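Local structure of dihydropyrimidinase (Brevibacillus agri, 3SFW) at residues 20-23 and 29-32; 282-287 and 319-324; 380-383 and 389-392; 407-410 and 415-418. The protein catalyses the reversible hydrolytic ring opening of dihydropyrimidines, probably at the pair of zinc ions held in its amidohydrolase barrel. All blocks are in the same frame, centred on the assembly; numbering follows the deposited sequence.

In the fold
Interactions 1 and 3 lie on one side of the chain's centre, and interaction 2 lies opposite them. Interaction 1 is a buried hairpin held by main-chain ladder bonds and aliphatic packing, and Ile-23 of it touches Ala-391 of interaction 3, where buried charge takes over: one lysine between two aspartates, in the loop before strand 393-403. Interactions 2 and 4 are neighbours, their centres about 13 Å apart, and Tyr-415 and Pro-417 of interaction 4 reach Lys-284 and Tyr-285 of interaction 2 by probable hydrogen bonds. Interaction 2 is partly buried and rests on a lysine over a phenyl ring; interaction 4, more deeply buried, rests on a single amide-to-imidazole bond.

Interaction 1 of 4, residues 20-23 and 29-32; sequences DVLI and VAIG
A beta hairpin of strands 20-24 and 27-32, carrying a classic beta bulge, brings Leu-22 against Val-29 and Ala-30. Leu-22 O takes two amides: Val-29 N at 2.9 Å, nearly along the C=O axis, and Ala-30 N through a weak bond at 3.3 Å. Beyond this bulge the ladder is regular and antiparallel. Leu-22 N gives Ala-30 O an almost straight bond of 2.8 Å, and Asp-20 and Gly-32 exchange bonds in both directions. Between these hydrogen-bonded pairs stands the non-hydrogen-bonded pair Val-21 and Ile-31, where Asp-20 O also receives a CA-H contact from Ile-31 CA at 3.2 Å.

Aliphatic residues suit this sheet: Leu-22 lies on Leu-35 and Ala-37, and Ile-23 on Ala-391. With CG anti to the backbone N (chi1 179°), Leu-22 lays CG against Val-29 CG2 at 3.8 Å, and its CB meets the small Ala-30 CB on the same face. Val-21 CG2 and Ile-31 CG1 meet more loosely on the other face. Strand 2-6 continues the sheet beside 20-24, while residues 30 to 32 pair with a strand of the second subunit, so the sheet runs on across the interface. The buried carboxylate of Asp-20 is held by a salt bridge from OD2 to Arg-6 and a hydrogen bond from Asn-7 N to OD1. A water also donates to it, 2.6 Å from Asp-20 OD2, and bridges it to Gly-32 O.

Interaction 2 of 4, residues 282-287 and 319-324; sequences GAKYVW and FNFSGQ
Phe-321 swings CG anti to its backbone N (chi1 -176°), presenting its ring to Lys-284, whose CG lies anti to the carbonyl carbon (chi1 -71°) and whose chain is extended from there to NZ. The two side chains cross at about a right angle, and the lysine methylenes run over one face of the phenyl ring. Lys-284 CG touches the rim at Phe-321 CD1, 3.6 Å away. Farther along, Lys-284 CE makes the CH-pi contact: it stands 3.9 Å from the centroid of the Phe-321 ring, displaced somewhat toward the rim.

The ammonium group continues over the same face, with Lys-284 NZ 5.0 Å from the Phe-321 centroid, a cation-pi contact that supplements the salt bridge from NZ to Glu-281. At the ring edge, Ala-283 CB approaches Phe-321 CE1 at 4.4 Å. Lysine suits this partly exposed place because its methylenes can cover an aromatic face while its ammonium stays paired with Glu-281, three residues back in the chain.

The 319-324 backbone is held by Asp-414, which takes the amides of Phe-321 and Ser-322, and by Gln-324 OE1, which accepts from Asn-320 N at 2.9 Å. What results is a combined CH-pi and cation-pi lysine-aromatic contact, joining the 3-10 turn at 282-284 to the start of helix 321-325 within the amidohydrolase domain.

Interaction 3 of 4, residues 380-383 and 389-392; sequences PQKG and SDAD
Lys-382 reaches across to Asp-390 and Asp-392, though its CB points away from them. The chain bends at chi2 (-54°), which turns the outer methylenes back toward the two acids. Lys-382 CD comes within 3.4 Å of Asp-392 OD2, and CE lies between the two carboxylates, equally far from an oxygen of each. At the tip, Lys-382 NZ forms a salt bridge of 2.8 Å with Asp-390 OD2, on the anti lone pair of that oxygen. A second, of 2.8 Å, joins NZ to Asp-392 OD2, approached on the syn side and 20° out of the carboxylate plane. Asp-119 adds a third acid, so the buried ammonium is gripped from several sides and is likely to stay charged. Replacing Lys-382 by alanine is likely to leave the carboxylates of Asp-390, Asp-392 and Asp-119 close together without their shared cation.

A backbone bond and a serine hydroxyl reinforce the pairing. Asp-390 N donates to Gln-381 O at 2.9 Å, and Ser-389 OG gives its proton to Pro-380 O at 2.8 Å; a serine suits this place because its short hydroxyl can reach the carbonyl of Pro-380. Ala-391 centres an inverse gamma turn, which carries the chain from one acid to the next. Both segments belong to the connection from helix 361-376 to strand 393-403, where Lys-382 and Asp-392 pack on strand 86-93 and Asp-392 OD1 takes the amide of Arg-433.

Interaction 4 of 4, residues 407-410 and 415-418; sequences ETHH and YNPF
His-409 and Asn-416 meet through one well-directed hydrogen bond: Asn-416 ND2 donates to His-409 ND1 at 3.0 Å, with an angle of 162° at the hydrogen. The donor lies close to the imidazole plane, and the ring nitrogen lies close to the amide plane, although the two planes themselves are turned 42° apart. Beside this bond, His-409 CE1 brings its ring edge to Tyr-415 O at 3.2 Å. That carbonyl oxygen is buried by the contact and has no hydrogen-bond partner in the model. Asn-416 CB also lies near the ring, 3.5 Å from His-409 ND1.

Several second-shell bonds set these groups. His-409 has CG between its backbone N and carbonyl carbon (chi1 78°), which directs the ring across to the other segment, and its NE2 is bonded to Val-413 O, fixing the rotation of the imidazole. The amide of Asn-416 is held at both ends: ND2 is shared with Asp-344, while OD1 accepts from Phe-418 N at 2.8 Å, closing an Asx turn. Asparagine fits because one short side chain supplies both donor and acceptor. Farther out, Tyr-415 OH bonds to Lys-284 O and its side chain packs on Phe-321, tying this loop between strands 393-403 and 422-432 to the 3-10 turn at 282-284 and to helix 321-325.

A leucine in place of His-409 would probably leave Asn-416 ND2 with one partner fewer and Val-413 O without its ring donor. With ND1 accepting and NE2 facing a carbonyl, the bonding pattern is consistent with a neutral imidazole protonated on NE2.

Interaction 1 of 4, residues 20-23 and 29-32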
loop_
_atom_site.group_PDB
_atom_site.type_symbol
_atom_site.label_atom_id
_atom_site.label_comp_id
_atom_site.label_asym_id
_atom_site.label_seq_id
_atom_site.Cartn_x
_atom_site.Cartn_y
_atom_site.Cartn_z
ATOM N N ASP A 20 23.945 32.854 -25.758
ATOM C CA ASP A 20 25.213 32.308 -26.228
ATOM C C ASP A 20 26.062 31.787 -25.076
ATOM O O ASP A 20 25.999 32.286 -23.939
ATOM C CB ASP A 20 25.984 33.363 -26.991
ATOM C CG ASP A 20 25.214 33.904 -28.199
ATOM O OD1 ASP A 20 24.211 33.300 -28.643
ATOM O OD2 ASP A 20 25.612 34.983 -28.653
ATOM N N VAL A 21 26.919 30.831 -25.376
ATOM C CA VAL A 21 27.799 30.255 -24.349
ATOM C C VAL A 21 29.234 30.445 -24.775
ATOM O O VAL A 21 29.597 30.097 -25.898
ATOM C CB VAL A 21 27.494 28.741 -24.177
ATOM C CG1 VAL A 21 28.470 28.072 -23.192
ATOM C CG2 VAL A 21 26.045 28.559 -23.693
ATOM N N LEU A 22 30.042 30.996 -23.869
ATOM C CA LEU A 22 31.466 31.200 -24.114
ATOM C C LEU A 22 32.313 30.210 -23.339
ATOM O O LEU A 22 32.193 30.090 -22.097
ATOM C CB LEU A 22 31.867 32.640 -23.723
ATOM C CG LEU A 22 33.360 32.975 -23.923
ATOM C CD1 LEU A 22 33.649 32.835 -25.436
ATOM C CD2 LEU A 22 33.564 34.449 -23.466
ATOM N N ILE A 23 33.124 29.449 -24.081
ATOM C CA ILE A 23 34.040 28.482 -23.499
ATOM C C ILE A 23 35.453 29.034 -23.592
ATOM O O ILE A 23 35.796 29.657 -24.586
ATOM C CB ILE A 23 33.987 27.172 -24.336
ATOM C CG1 ILE A 23 32.591 26.523 -24.225
ATOM C CG2 ILE A 23 35.040 26.147 -23.827
ATOM C CD1 ILE A 23 32.329 25.446 -25.302
ATOM N N VAL A 29 32.857 29.818 -19.334
ATOM C CA VAL A 29 33.236 31.034 -18.582
ATOM C C VAL A 29 32.205 32.155 -18.638
ATOM O O VAL A 29 32.217 33.043 -17.766
ATOM C CB VAL A 29 34.652 31.581 -18.994
ATOM C CG1 VAL A 29 35.728 30.549 -18.643
ATOM C CG2 VAL A 29 34.659 31.980 -20.453
ATOM N N ALA A 30 31.296 32.116 -19.605
ATOM C CA ALA A 30 30.217 33.115 -19.654
ATOM C C ALA A 30 29.036 32.621 -20.421
ATOM O O ALA A 30 29.159 31.808 -21.349
ATOM C CB ALA A 30 30.746 34.467 -20.299
ATOM N N ILE A 31 27.863 33.142 -20.071
ATOM C CA ILE A 31 26.684 32.879 -20.829
ATOM C C ILE A 31 25.965 34.212 -20.897
ATOM O O ILE A 31 25.953 34.948 -19.915
ATOM C CB ILE A 31 25.806 31.844 -20.115
ATOM C CG1 ILE A 31 26.630 30.540 -19.875
ATOM C CG2 ILE A 31 24.499 31.627 -20.940
ATOM C CD1 ILE A 31 25.777 29.471 -18.990
ATOM N N GLY A 32 25.384 34.522 -22.045
ATOM C CA GLY A 32 24.870 35.875 -22.219
ATOM C C GLY A 32 24.285 36.088 -23.576
ATOM O O GLY A 32 24.650 35.422 -24.538
HETATM O O HOH W 1 26.614 36.384 -26.694
#

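Interaction 2 of 4, residues 282-287 and 319-324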
loop_
_atom_site.group_PDB
_atom_site.type_symbol
_atom_site.label_atom_id
_atom_site.label_comp_id
_atom_site.label_asym_id
_atom_site.label_seq_id
_atom_site.Cartn_x
_atom_site.Cartn_y
_atom_site.Cartn_z
ATOM N N GLY A 282 15.923 -13.964 -31.185
ATOM C CA GLY A 282 15.580 -13.647 -29.793
ATOM C C GLY A 282 16.840 -13.436 -28.932
ATOM O O GLY A 282 16.781 -12.697 -27.937
ATOM N N ALA A 283 17.944 -14.107 -29.286
ATOM C CA ALA A 283 19.195 -14.017 -28.477
ATOM C C ALA A 283 19.761 -12.594 -28.492
ATOM O O ALA A 283 20.478 -12.188 -27.561
ATOM C CB ALA A 283 20.245 -14.992 -28.968
ATOM N N LYS A 284 19.438 -11.838 -29.532
ATOM C CA LYS A 284 19.811 -10.402 -29.573
ATOM C C LYS A 284 19.263 -9.606 -28.375
ATOM O O LYS A 284 19.823 -8.546 -28.024
ATOM C CB LYS A 284 19.278 -9.777 -30.841
ATOM C CG LYS A 284 20.026 -10.237 -32.105
ATOM C CD LYS A 284 19.394 -9.608 -33.360
ATOM C CE LYS A 284 20.262 -9.841 -34.585
ATOM N NZ LYS A 284 19.629 -9.298 -35.855
ATOM N N TYR A 285 18.161 -10.090 -27.800
ATOM C CA TYR A 285 17.455 -9.345 -26.736
ATOM C C TYR A 285 17.649 -9.973 -25.371
ATOM O O TYR A 285 16.920 -9.641 -24.425
ATOM C CB TYR A 285 15.934 -9.262 -27.057
ATOM C CG TYR A 285 15.705 -8.498 -28.328
ATOM C CD1 TYR A 285 15.597 -7.106 -28.302
ATOM C CD2 TYR A 285 15.758 -9.149 -29.588
ATOM C CE1 TYR A 285 15.497 -6.365 -29.484
ATOM C CE2 TYR A 285 15.622 -8.413 -30.779
ATOM C CZ TYR A 285 15.505 -7.009 -30.708
ATOM O OH TYR A 285 15.425 -6.226 -31.853
ATOM N N VAL A 286 18.620 -10.884 -25.266
ATOM C CA VAL A 286 18.888 -11.562 -23.985
ATOM C C VAL A 286 19.867 -10.697 -23.140
ATOM O O VAL A 286 20.948 -10.385 -23.579
ATOM C CB VAL A 286 19.516 -12.973 -24.237
ATOM C CG1 VAL A 286 20.180 -13.527 -22.933
ATOM C CG2 VAL A 286 18.411 -13.916 -24.732
ATOM N N TRP A 287 19.334 -10.174 -22.046
ATOM C CA TRP A 287 20.072 -9.367 -21.037
ATOM C C TRP A 287 19.213 -9.455 -19.797
ATOM O O TRP A 287 18.087 -9.986 -19.859
ATOM C CB TRP A 287 20.221 -7.892 -21.469
ATOM C CG TRP A 287 18.957 -7.269 -22.028
ATOM C CD1 TRP A 287 17.821 -6.968 -21.342
ATOM C CD2 TRP A 287 18.776 -6.776 -23.374
ATOM N NE1 TRP A 287 16.912 -6.320 -22.199
ATOM C CE2 TRP A 287 17.486 -6.205 -23.443
ATOM C CE3 TRP A 287 19.575 -6.821 -24.547
ATOM C CZ2 TRP A 287 16.964 -5.672 -24.647
ATOM C CZ3 TRP A 287 19.101 -6.226 -25.707
ATOM C CH2 TRP A 287 17.822 -5.619 -25.740
ATOM N N PHE A 319 27.434 -7.865 -27.187
ATOM C CA PHE A 319 28.061 -9.061 -27.768
ATOM C C PHE A 319 27.497 -9.205 -29.167
ATOM O O PHE A 319 26.274 -9.081 -29.368
ATOM C CB PHE A 319 27.665 -10.288 -26.951
ATOM C CG PHE A 319 28.120 -10.238 -25.515
ATOM C CD1 PHE A 319 29.439 -10.564 -25.181
ATOM C CD2 PHE A 319 27.236 -9.849 -24.496
ATOM C CE1 PHE A 319 29.888 -10.475 -23.848
ATOM C CE2 PHE A 319 27.665 -9.796 -23.129
ATOM C CZ PHE A 319 28.985 -10.160 -22.809
ATOM N N ASN A 320 28.362 -9.485 -30.132
ATOM C CA ASN A 320 27.887 -9.766 -31.473
ATOM C C ASN A 320 26.885 -10.921 -31.494
ATOM O O ASN A 320 27.013 -11.912 -30.775
ATOM C CB ASN A 320 29.072 -10.111 -32.386
ATOM C CG ASN A 320 29.950 -8.942 -32.627
ATOM O OD1 ASN A 320 29.562 -8.006 -33.314
ATOM N ND2 ASN A 320 31.142 -8.946 -32.009
ATOM N N PHE A 321 25.926 -10.812 -32.396
ATOM C CA PHE A 321 24.989 -11.886 -32.642
ATOM C C PHE A 321 25.745 -13.090 -33.209
ATOM O O PHE A 321 25.592 -14.211 -32.715
ATOM C CB PHE A 321 23.970 -11.434 -33.672
ATOM C CG PHE A 321 22.887 -12.469 -33.927
ATOM C CD1 PHE A 321 22.197 -13.042 -32.878
ATOM C CD2 PHE A 321 22.586 -12.870 -35.223
ATOM C CE1 PHE A 321 21.185 -13.976 -33.101
ATOM C CE2 PHE A 321 21.560 -13.789 -35.451
ATOM C CZ PHE A 321 20.869 -14.339 -34.395
ATOM N N SER A 322 26.577 -12.838 -34.208
ATOM C CA SER A 322 27.404 -13.913 -34.766
ATOM C C SER A 322 28.564 -14.243 -33.816
ATOM O O SER A 322 29.299 -13.336 -33.327
ATOM C CB SER A 322 27.934 -13.532 -36.152
ATOM O OG SER A 322 28.881 -14.480 -36.599
ATOM N N GLY A 323 28.727 -15.524 -33.528
ATOM C CA GLY A 323 29.846 -15.952 -32.716
ATOM C C GLY A 323 29.537 -15.867 -31.228
ATOM O O GLY A 323 29.532 -16.896 -30.526
ATOM N N GLN A 324 29.272 -14.645 -30.731
ATOM C CA GLN A 324 29.202 -14.457 -29.309
ATOM C C GLN A 324 27.832 -14.846 -28.782
ATOM O O GLN A 324 27.732 -15.705 -27.929
ATOM C CB GLN A 324 29.554 -12.997 -28.929
ATOM C CG GLN A 324 31.035 -12.711 -29.159
ATOM C CD GLN A 324 31.409 -11.328 -28.714
ATOM O OE1 GLN A 324 30.951 -10.334 -29.295
ATOM N NE2 GLN A 324 32.239 -11.242 -27.680
#

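Interaction 3 of 4, residues 380-383 and 389-392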
loop_
_atom_site.group_PDB
_atom_site.type_symbol
_atom_site.label_atom_id
_atom_site.label_comp_id
_atom_site.label_asym_id
_atom_site.label_seq_id
_atom_site.Cartn_x
_atom_site.Cartn_y
_atom_site.Cartn_z
ATOM N N PRO A 380 29.389 19.883 -9.495
ATOM C CA PRO A 380 28.902 20.440 -10.744
ATOM C C PRO A 380 29.965 20.432 -11.835
ATOM O O PRO A 380 29.744 21.051 -12.859
ATOM C CB PRO A 380 28.618 21.927 -10.382
ATOM C CG PRO A 380 29.656 22.243 -9.336
ATOM C CD PRO A 380 29.871 20.932 -8.560
ATOM N N GLN A 381 31.085 19.736 -11.643
ATOM C CA GLN A 381 32.087 19.638 -12.741
ATOM C C GLN A 381 31.395 19.141 -14.036
ATOM O O GLN A 381 31.622 19.680 -15.148
ATOM C CB GLN A 381 33.237 18.650 -12.386
ATOM C CG GLN A 381 34.209 18.461 -13.574
ATOM C CD GLN A 381 35.282 17.351 -13.398
ATOM O OE1 GLN A 381 36.026 17.056 -14.332
ATOM N NE2 GLN A 381 35.333 16.730 -12.237
ATOM N N LYS A 382 30.570 18.115 -13.866
ATOM C CA LYS A 382 29.793 17.510 -14.971
ATOM C C LYS A 382 28.291 17.679 -14.713
ATOM O O LYS A 382 27.860 17.924 -13.557
ATOM C CB LYS A 382 30.052 16.009 -15.035
ATOM C CG LYS A 382 31.536 15.542 -15.160
ATOM C CD LYS A 382 32.193 16.216 -16.342
ATOM C CE LYS A 382 33.488 15.416 -16.720
ATOM N NZ LYS A 382 34.152 16.139 -17.848
ATOM N N GLY A 383 27.506 17.598 -15.780
ATOM C CA GLY A 383 26.071 17.331 -15.637
ATOM C C GLY A 383 25.251 18.589 -15.830
ATOM O O GLY A 383 24.064 18.589 -15.606
ATOM N N SER A 389 31.571 24.952 -14.989
ATOM C CA SER A 389 31.406 23.538 -15.351
ATOM C C SER A 389 32.303 23.192 -16.544
ATOM O O SER A 389 32.669 24.062 -17.333
ATOM C CB SER A 389 29.922 23.264 -15.633
ATOM O OG SER A 389 29.219 23.398 -14.363
ATOM N N ASP A 390 32.732 21.941 -16.611
ATOM C CA ASP A 390 33.445 21.475 -17.830
ATOM C C ASP A 390 32.514 21.721 -19.017
ATOM O O ASP A 390 31.295 21.511 -18.934
ATOM C CB ASP A 390 33.734 19.975 -17.725
ATOM C CG ASP A 390 34.913 19.651 -16.836
ATOM O OD1 ASP A 390 35.506 20.581 -16.216
ATOM O OD2 ASP A 390 35.207 18.431 -16.677
ATOM N N ALA A 391 33.097 22.129 -20.145
ATOM C CA ALA A 391 32.334 22.439 -21.315
ATOM C C ALA A 391 32.032 21.114 -22.028
ATOM O O ALA A 391 32.638 20.804 -23.051
ATOM C CB ALA A 391 33.176 23.374 -22.219
ATOM N N ASP A 392 31.083 20.366 -21.476
ATOM C CA ASP A 392 30.693 19.052 -21.999
ATOM C C ASP A 392 29.265 19.261 -22.496
ATOM O O ASP A 392 28.303 19.400 -21.691
ATOM C CB ASP A 392 30.672 18.000 -20.869
ATOM C CG ASP A 392 32.059 17.531 -20.438
ATOM O OD1 ASP A 392 33.078 18.246 -20.671
ATOM O OD2 ASP A 392 32.088 16.490 -19.743
HETATM O O HOH W 2 29.867 19.737 -17.403
#

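Interaction 4 of 4, residues 407-410 and 415-418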
loop_
_atom_site.group_PDB
_atom_site.type_symbol
_atom_site.label_atom_id
_atom_site.label_comp_id
_atom_site.label_asym_id
_atom_site.label_seq_id
_atom_site.Cartn_x
_atom_site.Cartn_y
_atom_site.Cartn_z
ATOM N N GLU A 407 23.432 -0.123 -39.646
ATOM C CA GLU A 407 24.113 0.454 -40.814
ATOM C C GLU A 407 24.749 1.808 -40.533
ATOM O O GLU A 407 25.677 2.212 -41.237
ATOM C CB GLU A 407 23.165 0.587 -42.012
ATOM C CG GLU A 407 22.506 -0.723 -42.410
ATOM C CD GLU A 407 23.500 -1.813 -42.823
ATOM O OE1 GLU A 407 23.153 -3.014 -42.658
ATOM O OE2 GLU A 407 24.605 -1.480 -43.340
ATOM N N THR A 408 24.259 2.517 -39.512
ATOM C CA THR A 408 24.719 3.881 -39.276
ATOM C C THR A 408 25.189 4.091 -37.838
ATOM O O THR A 408 25.665 5.177 -37.515
ATOM C CB THR A 408 23.611 4.922 -39.570
ATOM O OG1 THR A 408 22.410 4.532 -38.903
ATOM C CG2 THR A 408 23.362 5.004 -41.086
ATOM N N HIS A 409 25.124 3.045 -37.001
ATOM C CA HIS A 409 25.619 3.178 -35.612
ATOM C C HIS A 409 27.157 3.076 -35.515
ATOM O O HIS A 409 27.847 2.796 -36.517
ATOM C CB HIS A 409 24.834 2.296 -34.583
ATOM C CG HIS A 409 25.200 0.829 -34.560
ATOM N ND1 HIS A 409 24.367 -0.122 -33.993
ATOM C CD2 HIS A 409 26.347 0.173 -34.876
ATOM C CE1 HIS A 409 24.970 -1.299 -33.987
ATOM N NE2 HIS A 409 26.178 -1.147 -34.506
ATOM N N HIS A 410 27.700 3.358 -34.343
ATOM C CA HIS A 410 29.161 3.366 -34.166
ATOM C C HIS A 410 29.643 2.365 -33.120
ATOM O O HIS A 410 30.867 2.248 -32.874
ATOM C CB HIS A 410 29.632 4.787 -33.836
ATOM C CG HIS A 410 29.209 5.802 -34.852
ATOM N ND1 HIS A 410 27.927 6.324 -34.875
ATOM C CD2 HIS A 410 29.867 6.354 -35.906
ATOM C CE1 HIS A 410 27.823 7.175 -35.888
ATOM N NE2 HIS A 410 28.969 7.179 -36.554
ATOM N N TYR A 415 24.730 -5.796 -34.608
ATOM C CA TYR A 415 23.295 -5.567 -34.686
ATOM C C TYR A 415 22.947 -4.431 -33.773
ATOM O O TYR A 415 23.745 -4.034 -32.907
ATOM C CB TYR A 415 22.459 -6.835 -34.314
ATOM C CG TYR A 415 22.415 -7.177 -32.829
ATOM C CD1 TYR A 415 23.484 -7.801 -32.208
ATOM C CD2 TYR A 415 21.329 -6.775 -32.036
ATOM C CE1 TYR A 415 23.492 -8.065 -30.847
ATOM C CE2 TYR A 415 21.273 -7.076 -30.694
ATOM C CZ TYR A 415 22.365 -7.733 -30.098
ATOM O OH TYR A 415 22.351 -7.997 -28.757
ATOM N N ASN A 416 21.746 -3.907 -33.974
ATOM C CA ASN A 416 21.210 -2.899 -33.049
ATOM C C ASN A 416 19.829 -3.359 -32.628
ATOM O O ASN A 416 18.988 -3.692 -33.492
ATOM C CB ASN A 416 21.144 -1.573 -33.779
ATOM C CG ASN A 416 20.815 -0.412 -32.851
ATOM O OD1 ASN A 416 19.754 -0.401 -32.226
ATOM N ND2 ASN A 416 21.735 0.549 -32.747
ATOM N N PRO A 417 19.581 -3.455 -31.309
ATOM C CA PRO A 417 18.286 -3.984 -30.859
ATOM C C PRO A 417 17.108 -3.069 -31.173
ATOM O O PRO A 417 15.964 -3.514 -31.130
ATOM C CB PRO A 417 18.469 -4.154 -29.332
ATOM C CG PRO A 417 19.515 -3.056 -28.986
ATOM C CD PRO A 417 20.439 -2.983 -30.196
ATOM N N PHE A 418 17.398 -1.813 -31.509
ATOM C CA PHE A 418 16.401 -0.884 -31.957
ATOM C C PHE A 418 16.301 -0.764 -33.488
ATOM O O PHE A 418 15.754 0.205 -33.995
ATOM C CB PHE A 418 16.657 0.513 -31.326
ATOM C CG PHE A 418 16.878 0.455 -29.837
ATOM C CD1 PHE A 418 15.831 0.106 -28.977
ATOM C CD2 PHE A 418 18.181 0.650 -29.287
ATOM C CE1 PHE A 418 16.038 0.010 -27.556
ATOM C CE2 PHE A 418 18.389 0.554 -27.884
ATOM C CZ PHE A 418 17.333 0.243 -27.023
#